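Local structure of hypothetical protein (Legionella pneumophila subsp. pneumophila, 4JX2) at residues L98-R103 and H243-Q248; V166-W171 and A235-D240; T230-A235 and S407-T412. The protein is of unknown function, a putative secreted member of the DUF5624 family that combines a small mixed beta sheet with many alpha helices. All blocks are in the same frame, centred on the assembly; numbering follows the deposited sequence.

All three interactions use helix 223-247, met successively by the sheet edge and two loops. Running back from its C-terminal part, interaction 1 sets it against strand 96-101, interaction 2 against the loop 166-171 and interaction 3 against the loop 407-412. Centres lie about 12 Å apart for interactions 1 and 2, about 11 Å for 2 and 3, and about 20 Å for 1 and 3. Probable hydrogen bonds join neighbours: Met102 O to Ser238 OG at 2.7 Å, and Trp171 NE1 to Leu233 O at 2.9 Å. Interactions 2 and 3 share Ala235 and meet where Leu236 CD2 packs on Ile408 CD1 at 3.9 Å. With the function unknown, no contact can be related to an active site.

Interaction 1 (L98-R103 and H243-Q248); sequences LKQLMR and HSKISQ
The side-chain amide of Gln100 presents its oxygen end to Lys245, which passes it with CD and CE; the lysine's NZ is 3.5 Å from Gln100 OE1. A second flat group, the Lys99 peptide carbonyl, receives the ammonium group from one side, since Lys245 NZ sits 38° out of the carbonyl plane. The His243 ring, which does not touch the strand, has Ser247 OG of its own helix over one face.

The setting is helix-on-sheet packing at a margin. Strand 96-101 is an outermost strand of a mixed five-stranded sheet within this chain, and the C-terminal part of helix 223-247 runs almost exactly antiparallel to it, at 174° with 9.6 Å between the short axes. Leu98 and Gln100 spend their backbone hydrogen bonds on Ile89 and Leu87 of strand 86-90. The Lys99 carbonyl between them points away from that strand, at the sheet edge, where it accepts from Lys245 NZ.

Strand alternation turns Leu98 and Gln100 toward the helix. Leu98 places CG anti to its own backbone nitrogen (chi1 -174°), and its CD1 rests on the helix backbone at Ile246 N, 3.6 Å away, and beside Lys245 CB at 3.7 Å; Ile246 CB is farther from this methyl, at 4.2 Å. Leu242 and Leu249 also touch Leu98, which is buried, whereas Lys245 is exposed. The lysine is extended beyond CG and crosses Gln100 obliquely; its length carries NZ to Lys99 O, where the hydrogen bond measures 3.1 Å.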
ATOM      1  N   LEU A  98       3.906  13.964 -22.391  1.00 41.69           N
ATOM      2  CA  LEU A  98       2.471  13.992 -22.077  1.00 39.84           C
ATOM      3  C   LEU A  98       2.243  14.390 -20.616  1.00 43.32           C
ATOM      4  O   LEU A  98       2.988  13.965 -19.734  1.00 41.90           O
ATOM      5  CB  LEU A  98       1.868  12.590 -22.348  1.00 38.63           C
ATOM      6  CG  LEU A  98       0.355  12.407 -22.238  1.00 42.32           C
ATOM      7  CD1 LEU A  98      -0.151  11.469 -23.303  1.00 42.20           C
ATOM      8  CD2 LEU A  98      -0.057  11.895 -20.840  1.00 43.89           C
ATOM      9  N   LYS A  99       1.191  15.189 -20.376  1.00 40.68           N
ATOM     10  CA  LYS A  99       0.707  15.626 -19.066  1.00 39.82           C
ATOM     11  C   LYS A  99      -0.813  15.633 -19.164  1.00 44.03           C
ATOM     12  O   LYS A  99      -1.372  16.443 -19.897  1.00 43.63           O
ATOM     13  CB  LYS A  99       1.293  16.989 -18.650  1.00 42.53           C
ATOM     14  CG  LYS A  99       0.764  17.520 -17.315  1.00 53.65           C
ATOM     15  CD  LYS A  99       1.667  18.620 -16.755  1.00 67.86           C
ATOM     16  CE  LYS A  99       1.006  19.974 -16.712  1.00 86.53           C
ATOM     17  NZ  LYS A  99       1.869  20.992 -16.047  1.00100.93           N
ATOM     18  N   GLN A 100      -1.477  14.690 -18.474  1.00 40.53           N
ATOM     19  CA  GLN A 100      -2.932  14.562 -18.523  1.00 39.66           C
ATOM     20  C   GLN A 100      -3.533  14.236 -17.150  1.00 42.74           C
ATOM     21  O   GLN A 100      -3.069  13.324 -16.487  1.00 42.61           O
ATOM     22  CB  GLN A 100      -3.308  13.460 -19.542  1.00 40.58           C
ATOM     23  CG  GLN A 100      -4.802  13.176 -19.709  1.00 45.46           C
ATOM     24  CD  GLN A 100      -5.554  14.154 -20.567  1.00 68.57           C
ATOM     25  OE1 GLN A 100      -4.977  14.913 -21.346  1.00 70.38           O
ATOM     26  NE2 GLN A 100      -6.873  14.113 -20.487  1.00 54.99           N
ATOM     27  N   LEU A 101      -4.632  14.906 -16.786  1.00 39.45           N
ATOM     28  CA  LEU A 101      -5.378  14.621 -15.570  1.00 38.23           C
ATOM     29  C   LEU A 101      -6.280  13.380 -15.766  1.00 44.82           C
ATOM     30  O   LEU A 101      -7.097  13.338 -16.690  1.00 45.02           O
ATOM     31  CB  LEU A 101      -6.199  15.841 -15.165  1.00 37.64           C
ATOM     32  CG  LEU A 101      -5.433  16.859 -14.340  1.00 40.44           C
ATOM     33  CD1 LEU A 101      -5.982  18.230 -14.547  1.00 39.70           C
ATOM     34  CD2 LEU A 101      -5.433  16.474 -12.869  1.00 39.40           C
HETATM   35  N   MSE A 102      -6.120  12.372 -14.891  1.00 42.13           N
HETATM   36  CA  MSE A 102      -6.858  11.105 -14.948  1.00 42.02           C
HETATM   37  C   MSE A 102      -8.202  11.180 -14.183  1.00 43.96           C
HETATM   38  O   MSE A 102      -9.042  10.276 -14.274  1.00 41.03           O
HETATM   39  CB  MSE A 102      -5.963   9.950 -14.443  1.00 44.38           C
HETATM   40  CG  MSE A 102      -4.878   9.576 -15.435  1.00 53.75           C
HETATM   41 SE   MSE A 102      -5.622   8.935 -17.164  0.75 65.85          SE
HETATM   42  CE  MSE A 102      -5.879  10.524 -18.116  1.00 64.10           C
ATOM     43  N   ARG A 103      -8.376  12.279 -13.437  1.00 41.44           N
ATOM     44  CA  ARG A 103      -9.536  12.666 -12.622  1.00 40.64           C
ATOM     45  C   ARG A 103      -9.427  14.161 -12.369  1.00 46.31           C
ATOM     46  O   ARG A 103      -8.316  14.688 -12.345  1.00 45.69           O
ATOM     47  CB  ARG A 103      -9.660  11.865 -11.296  1.00 34.46           C
ATOM     48  CG  ARG A 103      -8.424  11.883 -10.412  1.00 42.98           C
ATOM     49  CD  ARG A 103      -8.675  11.322  -9.026  1.00 45.11           C
ATOM     50  NE  ARG A 103      -9.239  12.326  -8.131  1.00 49.38           N
ATOM     51  CZ  ARG A 103     -10.464  12.266  -7.622  1.00 65.87           C
ATOM     52  NH1 ARG A 103     -11.260  11.231  -7.899  1.00 54.88           N
ATOM     53  NH2 ARG A 103     -10.901  13.226  -6.827  1.00 47.34           N
ATOM     54  N   HIS A 243      -6.294   7.891 -24.151  1.00 37.78           N
ATOM     55  CA  HIS A 243      -5.961   7.102 -25.315  1.00 36.44           C
ATOM     56  C   HIS A 243      -5.719   8.041 -26.515  1.00 42.09           C
ATOM     57  O   HIS A 243      -4.725   7.861 -27.212  1.00 44.47           O
ATOM     58  CB  HIS A 243      -7.041   6.054 -25.603  1.00 36.06           C
ATOM     59  CG  HIS A 243      -6.807   5.320 -26.882  1.00 40.03           C
ATOM     60  ND1 HIS A 243      -7.351   5.760 -28.081  1.00 42.13           N
ATOM     61  CD2 HIS A 243      -6.030   4.243 -27.127  1.00 42.00           C
ATOM     62  CE1 HIS A 243      -6.932   4.914 -29.001  1.00 42.28           C
ATOM     63  NE2 HIS A 243      -6.125   3.987 -28.481  1.00 42.63           N
ATOM     64  N   SER A 244      -6.579   9.061 -26.720  1.00 36.53           N
ATOM     65  CA  SER A 244      -6.426  10.003 -27.828  1.00 37.72           C
ATOM     66  C   SER A 244      -5.040  10.694 -27.792  1.00 45.32           C
ATOM     67  O   SER A 244      -4.375  10.800 -28.833  1.00 47.67           O
ATOM     68  CB  SER A 244      -7.545  11.046 -27.818  1.00 39.42           C
ATOM     69  OG  SER A 244      -8.842  10.500 -28.014  1.00 43.82           O
ATOM     70  N   LYS A 245      -4.599  11.108 -26.576  1.00 39.98           N
ATOM     71  CA  LYS A 245      -3.326  11.784 -26.343  1.00 39.20           C
ATOM     72  C   LYS A 245      -2.127  10.836 -26.463  1.00 43.78           C
ATOM     73  O   LYS A 245      -1.198  11.174 -27.195  1.00 46.21           O
ATOM     74  CB  LYS A 245      -3.313  12.469 -24.973  1.00 39.49           C
ATOM     75  CG  LYS A 245      -3.712  13.927 -25.005  1.00 52.79           C
ATOM     76  CD  LYS A 245      -3.000  14.659 -23.865  1.00 72.99           C
ATOM     77  CE  LYS A 245      -3.250  16.151 -23.798  1.00 85.54           C
ATOM     78  NZ  LYS A 245      -2.382  16.803 -22.777  1.00 89.66           N
ATOM     79  N   ILE A 246      -2.137   9.669 -25.768  1.00 38.29           N
ATOM     80  CA  ILE A 246      -1.047   8.679 -25.745  1.00 38.20           C
ATOM     81  C   ILE A 246      -0.830   7.980 -27.110  1.00 46.03           C
ATOM     82  O   ILE A 246       0.290   7.575 -27.416  1.00 45.96           O
ATOM     83  CB  ILE A 246      -1.280   7.647 -24.621  1.00 39.93           C
ATOM     84  CG1 ILE A 246       0.050   7.126 -24.052  1.00 39.29           C
ATOM     85  CG2 ILE A 246      -2.238   6.514 -25.040  1.00 42.04           C
ATOM     86  CD1 ILE A 246      -0.063   6.398 -22.799  1.00 44.08           C
ATOM     87  N   SER A 247      -1.897   7.827 -27.901  1.00 45.34           N
ATOM     88  CA  SER A 247      -1.860   7.223 -29.221  1.00 46.86           C
ATOM     89  C   SER A 247      -0.941   7.984 -30.159  1.00 54.80           C
ATOM     90  O   SER A 247      -0.254   7.363 -30.968  1.00 57.31           O
ATOM     91  CB  SER A 247      -3.260   7.184 -29.810  1.00 49.97           C
ATOM     92  OG  SER A 247      -3.941   6.078 -29.249  1.00 59.46           O
ATOM     93  N   GLN A 248      -0.893   9.316 -30.029  1.00 51.22           N
ATOM     94  CA  GLN A 248      -0.054  10.188 -30.851  1.00 52.10           C
ATOM     95  C   GLN A 248       1.459  10.100 -30.481  1.00 55.96           C
ATOM     96  O   GLN A 248       2.287  10.679 -31.182  1.00 57.11           O
ATOM     97  CB  GLN A 248      -0.561  11.636 -30.744  1.00 53.44           C
ATOM     98  CG  GLN A 248      -1.836  11.882 -31.547  1.00 75.01           C
ATOM     99  CD  GLN A 248      -2.530  13.166 -31.170  1.00105.70           C
ATOM    100  OE1 GLN A 248      -2.853  13.411 -30.006  1.00105.35           O
ATOM    101  NE2 GLN A 248      -2.826  13.998 -32.159  1.00100.26           N
TER

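Interaction 2 (V166-W171 and A235-D240); sequences VNAPAW and ALQSMD
Gln237 and the carbonyl of Asn167 make the direct polar link between helix and loop. Gln237 NE2 donates to Asn167 O at 2.8 Å, with an N-H...O angle of 158° and the oxygen only 1° out of the amide plane of the glutamine. The same nitrogen also bonds Ser108 O, so two carbonyls hold NE2 and restrain the amide's rotation. A bend at chi2 (62°) turns the amide to lie beside Ala168.

Water extends this link. One molecule donates to Gln237 OE1 and to Asp240 OD2 and accepts from Ala170 N, at 3.1 Å, thereby joining two side chains one helical turn apart to a single peptide of the loop.

The loop 166-171 follows helix 162-165 and leads to helix 175-197, and here it is laid along helix 223-247. It begins with an inverse gamma turn centred on Asn167, closed by a weak bond from Ala168 N to Val166 O. At this end Val166 and Asn167 also touch Tyr28 and Asn26 of the second subunit.

Van der Waals packing involves Ala170 and Trp171. Ala170 CB fits against Leu236 CG at 3.7 Å, and Asp240 OD2, the carboxylate oxygen that also accepts from the water, is 3.8 Å from the same Ala170 CB. Leu236 CD2 comes to the edge of the Trp171 ring, 4.0 Å from CD1, while Gln237 CB approaches CZ2 obliquely at 3.7 Å. Ala168 of the same loop lies over one indole face, its CB offset toward the rim, and the indole nitrogen is taken by Leu233, one helical turn before Gln237.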
ATOM      1  N   VAL A 166     -19.111  20.310 -24.231  1.00 39.90           N
ATOM      2  CA  VAL A 166     -18.018  19.565 -23.599  1.00 38.66           C
ATOM      3  C   VAL A 166     -17.309  18.697 -24.664  1.00 44.10           C
ATOM      4  O   VAL A 166     -17.976  18.114 -25.525  1.00 44.54           O
ATOM      5  CB  VAL A 166     -18.541  18.713 -22.388  1.00 39.99           C
ATOM      6  CG1 VAL A 166     -19.520  17.614 -22.822  1.00 39.12           C
ATOM      7  CG2 VAL A 166     -17.404  18.154 -21.548  1.00 38.10           C
ATOM      8  N   ASN A 167     -15.966  18.652 -24.625  1.00 40.81           N
ATOM      9  CA  ASN A 167     -15.200  17.789 -25.518  1.00 40.57           C
ATOM     10  C   ASN A 167     -15.221  16.375 -24.951  1.00 42.71           C
ATOM     11  O   ASN A 167     -14.356  16.017 -24.137  1.00 39.99           O
ATOM     12  CB  ASN A 167     -13.759  18.287 -25.723  1.00 42.88           C
ATOM     13  CG  ASN A 167     -13.039  17.492 -26.787  1.00 60.45           C
ATOM     14  OD1 ASN A 167     -12.198  16.634 -26.497  1.00 52.01           O
ATOM     15  ND2 ASN A 167     -13.456  17.664 -28.039  1.00 54.79           N
ATOM     16  N   ALA A 168     -16.269  15.603 -25.318  1.00 40.35           N
ATOM     17  CA  ALA A 168     -16.456  14.211 -24.872  1.00 39.49           C
ATOM     18  C   ALA A 168     -16.888  13.354 -26.068  1.00 43.74           C
ATOM     19  O   ALA A 168     -18.020  12.863 -26.084  1.00 43.99           O
ATOM     20  CB  ALA A 168     -17.474  14.144 -23.740  1.00 39.20           C
ATOM     21  N   PRO A 169     -16.002  13.164 -27.087  1.00 40.38           N
ATOM     22  CA  PRO A 169     -16.419  12.413 -28.300  1.00 40.63           C
ATOM     23  C   PRO A 169     -16.924  10.987 -28.044  1.00 43.78           C
ATOM     24  O   PRO A 169     -17.833  10.571 -28.749  1.00 45.07           O
ATOM     25  CB  PRO A 169     -15.186  12.422 -29.200  1.00 42.74           C
ATOM     26  CG  PRO A 169     -14.059  12.945 -28.350  1.00 46.76           C
ATOM     27  CD  PRO A 169     -14.632  13.709 -27.225  1.00 41.51           C
ATOM     28  N   ALA A 170     -16.433  10.291 -27.008  1.00 38.84           N
ATOM     29  CA  ALA A 170     -16.873   8.939 -26.622  1.00 37.77           C
ATOM     30  C   ALA A 170     -18.379   8.858 -26.217  1.00 39.91           C
ATOM     31  O   ALA A 170     -18.984   7.773 -26.239  1.00 38.61           O
ATOM     32  CB  ALA A 170     -16.016   8.446 -25.465  1.00 37.44           C
ATOM     33  N   TRP A 171     -18.951  10.004 -25.793  1.00 36.18           N
ATOM     34  CA  TRP A 171     -20.348  10.129 -25.363  1.00 35.00           C
ATOM     35  C   TRP A 171     -21.278  10.435 -26.530  1.00 42.53           C
ATOM     36  O   TRP A 171     -22.475  10.164 -26.431  1.00 43.61           O
ATOM     37  CB  TRP A 171     -20.483  11.242 -24.320  1.00 32.05           C
ATOM     38  CG  TRP A 171     -19.767  10.999 -23.015  1.00 31.58           C
ATOM     39  CD1 TRP A 171     -19.023   9.908 -22.658  1.00 33.67           C
ATOM     40  CD2 TRP A 171     -19.692  11.913 -21.915  1.00 30.83           C
ATOM     41  NE1 TRP A 171     -18.507  10.080 -21.397  1.00 32.69           N
ATOM     42  CE2 TRP A 171     -18.920  11.294 -20.910  1.00 34.15           C
ATOM     43  CE3 TRP A 171     -20.250  13.180 -21.660  1.00 32.10           C
ATOM     44  CZ2 TRP A 171     -18.682  11.904 -19.679  1.00 32.64           C
ATOM     45  CZ3 TRP A 171     -20.002  13.785 -20.445  1.00 32.18           C
ATOM     46  CH2 TRP A 171     -19.209  13.161 -19.483  1.00 31.97           C
ATOM     47  N   ALA A 235     -15.503   6.980 -16.389  1.00 30.12           N
ATOM     48  CA  ALA A 235     -14.403   6.069 -16.742  1.00 28.91           C
ATOM     49  C   ALA A 235     -14.094   6.163 -18.239  1.00 33.76           C
ATOM     50  O   ALA A 235     -12.936   6.346 -18.623  1.00 33.66           O
ATOM     51  CB  ALA A 235     -14.774   4.634 -16.384  1.00 29.15           C
ATOM     52  N   LEU A 236     -15.153   6.072 -19.073  1.00 29.88           N
ATOM     53  CA  LEU A 236     -15.081   6.145 -20.518  1.00 29.67           C
ATOM     54  C   LEU A 236     -14.434   7.461 -20.969  1.00 36.02           C
ATOM     55  O   LEU A 236     -13.548   7.412 -21.812  1.00 37.29           O
ATOM     56  CB  LEU A 236     -16.488   5.979 -21.128  1.00 29.10           C
ATOM     57  CG  LEU A 236     -16.654   6.142 -22.653  1.00 33.50           C
ATOM     58  CD1 LEU A 236     -15.769   5.156 -23.443  1.00 33.04           C
ATOM     59  CD2 LEU A 236     -18.136   6.005 -23.059  1.00 34.47           C
ATOM     60  N   GLN A 237     -14.836   8.605 -20.391  1.00 32.65           N
ATOM     61  CA  GLN A 237     -14.320   9.910 -20.790  1.00 33.45           C
ATOM     62  C   GLN A 237     -12.840  10.045 -20.467  1.00 39.54           C
ATOM     63  O   GLN A 237     -12.047  10.421 -21.341  1.00 41.54           O
ATOM     64  CB  GLN A 237     -15.137  11.055 -20.158  1.00 34.24           C
ATOM     65  CG  GLN A 237     -14.602  12.487 -20.389  1.00 33.12           C
ATOM     66  CD  GLN A 237     -14.529  13.008 -21.809  1.00 53.72           C
ATOM     67  OE1 GLN A 237     -14.527  12.266 -22.787  1.00 49.10           O
ATOM     68  NE2 GLN A 237     -14.457  14.325 -21.955  1.00 47.52           N
ATOM     69  N   SER A 238     -12.480   9.710 -19.236  1.00 34.58           N
ATOM     70  CA  SER A 238     -11.133   9.780 -18.685  1.00 34.26           C
ATOM     71  C   SER A 238     -10.164   8.889 -19.497  1.00 37.26           C
ATOM     72  O   SER A 238      -9.081   9.351 -19.898  1.00 37.69           O
ATOM     73  CB  SER A 238     -11.182   9.384 -17.210  1.00 36.95           C
ATOM     74  OG  SER A 238      -9.901   9.191 -16.637  1.00 52.01           O
HETATM   75  N   MSE A 239     -10.584   7.641 -19.780  1.00 32.28           N
HETATM   76  CA  MSE A 239      -9.764   6.694 -20.531  1.00 32.90           C
HETATM   77  C   MSE A 239      -9.676   7.058 -22.023  1.00 39.36           C
HETATM   78  O   MSE A 239      -8.601   6.913 -22.609  1.00 41.30           O
HETATM   79  CB  MSE A 239     -10.287   5.270 -20.357  1.00 34.97           C
HETATM   80  CG  MSE A 239     -10.107   4.726 -18.941  1.00 40.86           C
HETATM   81 SE   MSE A 239     -10.796   2.913 -18.780  0.75 48.36          SE
HETATM   82  CE  MSE A 239     -11.299   2.881 -16.908  1.00 44.21           C
ATOM     83  N   ASP A 240     -10.784   7.549 -22.627  1.00 34.76           N
ATOM     84  CA  ASP A 240     -10.790   7.948 -24.024  1.00 35.77           C
ATOM     85  C   ASP A 240      -9.882   9.159 -24.253  1.00 41.91           C
ATOM     86  O   ASP A 240      -9.154   9.197 -25.249  1.00 42.30           O
ATOM     87  CB  ASP A 240     -12.214   8.262 -24.515  1.00 37.85           C
ATOM     88  CG  ASP A 240     -12.261   8.668 -25.971  1.00 47.85           C
ATOM     89  OD1 ASP A 240     -11.906   7.839 -26.821  1.00 50.28           O
ATOM     90  OD2 ASP A 240     -12.597   9.838 -26.253  1.00 53.82           O
TER
HETATM   91  O   HOH W   1     -14.265  11.319 -25.078  1.00 48.21           O

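Interaction 3 (T230-A235 and S407-T412); sequences TFMLTA and SIPGIT
A type II beta turn, Ile408-Pro409-Gly410-Ile411, in the loop after helix 386-398 packs on helix 223-247 through Met232 and Leu233. The bond from Ile411 N to Ile408 O at 2.9 Å marks the turn. Its type follows from the central residues: Pro409, second, has phi/psi of -54°/132°, and Gly410, third, has phi 90° with psi close to zero. Thr412 N reaches the same oxygen from the opposite face of the carbonyl plane, and Thr412 OG1 accepts from Ile408 N at 2.8 Å, closing the loop on itself.

Selenomethionine Met232 lies against the first two residues of the turn. Its CB meets Ile408 CG2 at 3.5 Å, and CG faces Pro409 O. The chain then bends at chi2, which brings CE against the proline ring, 3.7 Å from Pro409 CD, the two side chains crossing at about a right angle. Trp391 of helix 386-398 touches both.

Leu233 and Ile411 reach toward each other tip to tip, with CD1 to CD1 at 3.6 Å. Met181 of helix 175-197 packs on Ile411, and Ile178 of that helix on Leu233.

The five touching residues are all buried, and the side chains that meet are apolar. The two segments are thus probably held together by hydrophobic burial, with directional bonds spent within the loop 407-412 and on neighbours such as Tyr422, whose OH bonds Gly410 O.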
ATOM      1  N   THR A 230     -23.487   6.811 -14.698  1.00 38.72           N
ATOM      2  CA  THR A 230     -22.657   8.009 -14.516  1.00 37.57           C
ATOM      3  C   THR A 230     -21.203   7.635 -14.270  1.00 39.45           C
ATOM      4  O   THR A 230     -20.337   8.265 -14.869  1.00 41.43           O
ATOM      5  CB  THR A 230     -23.187   8.884 -13.386  1.00 39.36           C
ATOM      6  OG1 THR A 230     -23.403   8.080 -12.220  1.00 41.58           O
ATOM      7  CG2 THR A 230     -24.442   9.604 -13.759  1.00 29.76           C
ATOM      8  N   PHE A 231     -20.929   6.619 -13.420  1.00 31.88           N
ATOM      9  CA  PHE A 231     -19.567   6.154 -13.151  1.00 31.93           C
ATOM     10  C   PHE A 231     -18.918   5.637 -14.454  1.00 35.23           C
ATOM     11  O   PHE A 231     -17.753   5.946 -14.745  1.00 34.51           O
ATOM     12  CB  PHE A 231     -19.550   5.056 -12.060  1.00 33.69           C
ATOM     13  CG  PHE A 231     -19.641   5.538 -10.629  1.00 35.94           C
ATOM     14  CD1 PHE A 231     -18.870   6.603 -10.186  1.00 39.67           C
ATOM     15  CD2 PHE A 231     -20.449   4.880  -9.704  1.00 39.08           C
ATOM     16  CE1 PHE A 231     -18.933   7.024  -8.846  1.00 40.58           C
ATOM     17  CE2 PHE A 231     -20.543   5.327  -8.376  1.00 41.20           C
ATOM     18  CZ  PHE A 231     -19.766   6.382  -7.951  1.00 39.19           C
HETATM   19  N   MSE A 232     -19.698   4.867 -15.240  1.00 29.71           N
HETATM   20  CA  MSE A 232     -19.303   4.328 -16.539  1.00 28.26           C
HETATM   21  C   MSE A 232     -18.883   5.440 -17.506  1.00 35.36           C
HETATM   22  O   MSE A 232     -17.905   5.279 -18.227  1.00 36.85           O
HETATM   23  CB  MSE A 232     -20.466   3.543 -17.171  1.00 29.09           C
HETATM   24  CG  MSE A 232     -20.648   2.162 -16.622  1.00 33.88           C
HETATM   25 SE   MSE A 232     -19.254   0.906 -17.097  0.75 39.30          SE
HETATM   26  CE  MSE A 232     -19.896  -0.701 -16.185  1.00 34.72           C
ATOM     27  N   LEU A 233     -19.626   6.550 -17.539  1.00 32.31           N
ATOM     28  CA  LEU A 233     -19.347   7.630 -18.485  1.00 33.08           C
ATOM     29  C   LEU A 233     -18.117   8.386 -18.101  1.00 37.00           C
ATOM     30  O   LEU A 233     -17.381   8.835 -18.975  1.00 39.40           O
ATOM     31  CB  LEU A 233     -20.539   8.581 -18.635  1.00 33.38           C
ATOM     32  CG  LEU A 233     -21.815   7.985 -19.278  1.00 36.60           C
ATOM     33  CD1 LEU A 233     -22.961   8.918 -19.085  1.00 36.40           C
ATOM     34  CD2 LEU A 233     -21.620   7.680 -20.760  1.00 36.42           C
ATOM     35  N   THR A 234     -17.878   8.493 -16.799  1.00 31.07           N
ATOM     36  CA  THR A 234     -16.720   9.147 -16.205  1.00 30.13           C
ATOM     37  C   THR A 234     -15.475   8.333 -16.571  1.00 35.45           C
ATOM     38  O   THR A 234     -14.510   8.932 -17.042  1.00 37.34           O
ATOM     39  CB  THR A 234     -16.927   9.313 -14.689  1.00 32.70           C
ATOM     40  OG1 THR A 234     -18.070  10.143 -14.441  1.00 37.20           O
ATOM     41  CG2 THR A 234     -15.753   9.931 -14.018  1.00 25.82           C
ATOM     42  N   ALA A 235     -15.503   6.980 -16.389  1.00 30.12           N
ATOM     43  CA  ALA A 235     -14.403   6.069 -16.742  1.00 28.91           C
ATOM     44  C   ALA A 235     -14.094   6.163 -18.239  1.00 33.76           C
ATOM     45  O   ALA A 235     -12.936   6.346 -18.623  1.00 33.66           O
ATOM     46  CB  ALA A 235     -14.774   4.634 -16.384  1.00 29.15           C
ATOM     47  N   SER A 407     -20.695  -1.374 -25.183  1.00 39.48           N
ATOM     48  CA  SER A 407     -21.985  -1.278 -24.483  1.00 39.52           C
ATOM     49  C   SER A 407     -21.717  -0.613 -23.153  1.00 41.98           C
ATOM     50  O   SER A 407     -20.599  -0.722 -22.644  1.00 38.51           O
ATOM     51  CB  SER A 407     -22.652  -2.633 -24.310  1.00 42.43           C
ATOM     52  OG  SER A 407     -21.786  -3.556 -23.686  1.00 54.21           O
ATOM     53  N   ILE A 408     -22.686   0.168 -22.641  1.00 40.61           N
ATOM     54  CA  ILE A 408     -22.458   0.897 -21.390  1.00 39.79           C
ATOM     55  C   ILE A 408     -23.545   0.559 -20.346  1.00 44.26           C
ATOM     56  O   ILE A 408     -24.633   1.153 -20.394  1.00 45.75           O
ATOM     57  CB  ILE A 408     -22.329   2.449 -21.627  1.00 41.74           C
ATOM     58  CG1 ILE A 408     -21.380   2.778 -22.812  1.00 40.08           C
ATOM     59  CG2 ILE A 408     -21.896   3.161 -20.345  1.00 39.81           C
ATOM     60  CD1 ILE A 408     -21.492   4.077 -23.287  1.00 29.74           C
ATOM     61  N   PRO A 409     -23.244  -0.352 -19.382  1.00 39.04           N
ATOM     62  CA  PRO A 409     -24.209  -0.656 -18.313  1.00 37.98           C
ATOM     63  C   PRO A 409     -24.660   0.603 -17.572  1.00 40.70           C
ATOM     64  O   PRO A 409     -23.840   1.452 -17.227  1.00 40.46           O
ATOM     65  CB  PRO A 409     -23.418  -1.602 -17.405  1.00 39.23           C
ATOM     66  CG  PRO A 409     -22.450  -2.292 -18.346  1.00 44.26           C
ATOM     67  CD  PRO A 409     -22.003  -1.133 -19.198  1.00 40.47           C
ATOM     68  N   GLY A 410     -25.973   0.737 -17.404  1.00 37.40           N
ATOM     69  CA  GLY A 410     -26.600   1.897 -16.775  1.00 37.49           C
ATOM     70  C   GLY A 410     -26.962   2.997 -17.763  1.00 42.45           C
ATOM     71  O   GLY A 410     -27.576   3.993 -17.376  1.00 41.95           O
ATOM     72  N   ILE A 411     -26.572   2.831 -19.055  1.00 39.19           N
ATOM     73  CA  ILE A 411     -26.832   3.776 -20.140  1.00 38.73           C
ATOM     74  C   ILE A 411     -27.533   3.055 -21.294  1.00 42.74           C
ATOM     75  O   ILE A 411     -28.660   3.407 -21.647  1.00 43.17           O
ATOM     76  CB  ILE A 411     -25.532   4.497 -20.614  1.00 40.91           C
ATOM     77  CG1 ILE A 411     -24.828   5.262 -19.450  1.00 39.51           C
ATOM     78  CG2 ILE A 411     -25.815   5.414 -21.826  1.00 41.53           C
ATOM     79  CD1 ILE A 411     -25.619   6.430 -18.864  1.00 48.44           C
ATOM     80  N   THR A 412     -26.878   2.041 -21.864  1.00 39.52           N
ATOM     81  CA  THR A 412     -27.431   1.289 -23.001  1.00 39.84           C
ATOM     82  C   THR A 412     -28.062  -0.027 -22.564  1.00 46.61           C
ATOM     83  O   THR A 412     -28.831  -0.610 -23.328  1.00 46.84           O
ATOM     84  CB  THR A 412     -26.345   1.016 -24.059  1.00 36.49           C
ATOM     85  OG1 THR A 412     -25.321   0.194 -23.501  1.00 38.34           O
ATOM     86  CG2 THR A 412     -25.744   2.286 -24.623  1.00 30.98           C
TER